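Long-range contact in precorrin-6Y C5,15-methyltransferase (Corynebacterium diphtheriae, PDB 3HM2), which is probably an S-adenosylmethionine-dependent methyltransferase of adenosylcobalamin biosynthesis, here represented by its C-terminal Rossmann-like domain: residues Gly145-Phe150 against Pro169-Thr174. Numbering follows the deposited sequence.
Sequences GTISSF and PVHQWT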
loop_
_atom_site.group_PDB
_atom_site.type_symbol
_atom_site.label_atom_id
_atom_site.label_comp_id
_atom_site.label_asym_id
_atom_site.label_seq_id
_atom_site.Cartn_x
_atom_site.Cartn_y
_atom_site.Cartn_z
ATOM N N GLY A 145 21.899 7.855 -6.235
ATOM C CA GLY A 145 20.588 8.266 -5.791
ATOM C C GLY A 145 19.711 7.123 -5.299
ATOM O O GLY A 145 20.142 5.957 -5.198
ATOM N N THR A 146 18.455 7.470 -5.029
ATOM C CA THR A 146 17.597 6.680 -4.162
ATOM C C THR A 146 16.143 6.801 -4.604
ATOM O O THR A 146 15.717 7.888 -5.018
ATOM C CB THR A 146 17.768 7.171 -2.701
ATOM O OG1 THR A 146 18.499 6.200 -1.937
ATOM C CG2 THR A 146 16.422 7.448 -2.043
ATOM N N ILE A 147 15.395 5.688 -4.507
ATOM C CA ILE A 147 13.992 5.581 -4.956
ATOM C C ILE A 147 12.987 5.230 -3.838
ATOM O O ILE A 147 13.155 4.239 -3.153
ATOM C CB ILE A 147 13.864 4.541 -6.078
ATOM C CG1 ILE A 147 14.742 4.942 -7.268
ATOM C CG2 ILE A 147 12.399 4.337 -6.487
ATOM C CD1 ILE A 147 14.248 4.434 -8.604
ATOM N N SER A 148 11.959 6.060 -3.654
ATOM C CA SER A 148 10.855 5.798 -2.724
ATOM C C SER A 148 9.547 5.812 -3.513
ATOM O O SER A 148 9.546 6.080 -4.715
ATOM C CB SER A 148 10.813 6.838 -1.602
ATOM O OG SER A 148 10.316 8.088 -2.049
ATOM N N SER A 149 8.426 5.500 -2.874
ATOM C CA SER A 149 7.171 5.404 -3.636
ATOM C C SER A 149 5.913 5.763 -2.849
ATOM O O SER A 149 5.834 5.519 -1.644
ATOM C CB SER A 149 7.025 4.028 -4.303
ATOM O OG SER A 149 6.857 2.987 -3.351
ATOM N N PHE A 150 4.932 6.342 -3.539
ATOM C CA PHE A 150 3.758 6.877 -2.851
ATOM C C PHE A 150 2.414 6.327 -3.348
ATOM O O PHE A 150 2.081 6.446 -4.523
ATOM C CB PHE A 150 3.781 8.404 -2.908
ATOM C CG PHE A 150 5.161 8.986 -2.744
ATOM C CD1 PHE A 150 5.869 9.460 -3.845
ATOM C CD2 PHE A 150 5.762 9.041 -1.490
ATOM C CE1 PHE A 150 7.141 9.989 -3.698
ATOM C CE2 PHE A 150 7.044 9.571 -1.333
ATOM C CZ PHE A 150 7.735 10.043 -2.442
ATOM N N PRO A 169 0.203 4.268 -7.717
ATOM C CA PRO A 169 1.431 4.717 -7.061
ATOM C C PRO A 169 2.237 5.644 -7.953
ATOM O O PRO A 169 1.901 5.878 -9.111
ATOM C CB PRO A 169 2.206 3.415 -6.820
ATOM C CG PRO A 169 1.193 2.349 -6.905
ATOM C CD PRO A 169 0.217 2.815 -7.944
ATOM N N VAL A 170 3.310 6.175 -7.382
ATOM C CA VAL A 170 4.125 7.174 -8.028
ATOM C C VAL A 170 5.523 6.903 -7.554
ATOM O O VAL A 170 5.750 6.718 -6.356
ATOM C CB VAL A 170 3.713 8.578 -7.593
ATOM C CG1 VAL A 170 4.787 9.588 -7.977
ATOM C CG2 VAL A 170 2.350 8.937 -8.191
ATOM N N HIS A 171 6.457 6.836 -8.494
ATOM C CA HIS A 171 7.835 6.568 -8.132
ATOM C C HIS A 171 8.648 7.810 -8.314
ATOM O O HIS A 171 8.428 8.602 -9.239
ATOM C CB HIS A 171 8.404 5.352 -8.879
ATOM C CG HIS A 171 7.778 4.065 -8.442
ATOM N ND1 HIS A 171 6.494 3.709 -8.799
ATOM C CD2 HIS A 171 8.223 3.098 -7.606
ATOM C CE1 HIS A 171 6.188 2.563 -8.222
ATOM N NE2 HIS A 171 7.223 2.168 -7.498
ATOM N N GLN A 172 9.557 7.997 -7.370
ATOM C CA GLN A 172 10.324 9.215 -7.313
ATOM C C GLN A 172 11.771 8.901 -7.116
ATOM O O GLN A 172 12.181 8.258 -6.150
ATOM C CB GLN A 172 9.830 10.151 -6.207
ATOM C CG GLN A 172 10.144 11.592 -6.491
ATOM C CD GLN A 172 9.391 12.522 -5.588
ATOM O OE1 GLN A 172 9.786 12.759 -4.435
ATOM N NE2 GLN A 172 8.297 13.072 -6.102
ATOM N N TRP A 173 12.542 9.380 -8.071
ATOM C CA TRP A 173 13.977 9.320 -8.001
ATOM C C TRP A 173 14.501 10.716 -7.660
ATOM O O TRP A 173 14.227 11.678 -8.369
ATOM C CB TRP A 173 14.521 8.782 -9.332
ATOM C CG TRP A 173 15.949 8.419 -9.281
ATOM C CD1 TRP A 173 16.605 7.802 -8.253
ATOM C CD2 TRP A 173 16.919 8.667 -10.288
ATOM N NE1 TRP A 173 17.935 7.660 -8.558
ATOM C CE2 TRP A 173 18.155 8.179 -9.806
ATOM C CE3 TRP A 173 16.876 9.271 -11.542
ATOM C CZ2 TRP A 173 19.335 8.265 -10.547
ATOM C CZ3 TRP A 173 18.047 9.353 -12.280
ATOM C CH2 TRP A 173 19.265 8.851 -11.773
ATOM N N THR A 174 15.195 10.826 -6.528
ATOM C CA THR A 174 15.967 12.015 -6.219
ATOM C C THR A 174 17.455 11.701 -6.079
ATOM O O THR A 174 17.855 10.711 -5.465
ATOM C CB THR A 174 15.508 12.699 -4.958
ATOM O OG1 THR A 174 16.224 13.926 -4.827
ATOM C CG2 THR A 174 15.833 11.860 -3.776
#
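G145 meets the indole edge of W173, with C of G145 3.8 Å from NE1 of W173, just before the antiparallel pairing of strands 146-157 and 162-176 begins. T146 and T174 form a hydrogen-bonded pair, but both bonds are weak. The T146 carbonyl group also lies at the rim of the indole, with O of T146 3.4 Å from CD1 of W173. I147 and W173 share the next, non-hydrogen-bonded position; CG1 of I147, beside its own backbone N (chi1 -59°), reaches within 3.6 Å of CD1 of W173. CA of I147 also makes a CA-H...O contact with O of Q172. S148 pairs with Q172 through a weak bond from its own N and a straighter one in return, Q172 N to S148 O at 3.3 Å, the donor tilted 23° from the carbonyl plane. S149 sets its CB over one face of the H171 imidazole, 3.9 Å from the centroid and displaced toward the rim, a CH-pi contact. At F150 the backbone N donates to O of V170 at 3.0 Å, within the carbonyl plane. Its ring presents an edge to Q172, CE1 of F150 lying 3.7 Å from CB of Q172, and stands 64° from the amide plane. That amide is tethered by NE2 to OD1 of N126. The side chains alternate between two faces: I147, H171 and W173 pack on L136 of helix 130-143, whereas F150 and Q172 meet helix 9-21 through L16, A17 and A20. Strands 146-157 and 162-176 are strands 6 and 7 of the class I methyltransferase order 3-2-1-4-5-7-6, 162-176 lying against strand 122-127 and 146-157 outermost in the chain; there S148, S149 and F150 pair with a strand of a second subunit, carrying the sheet across the interface.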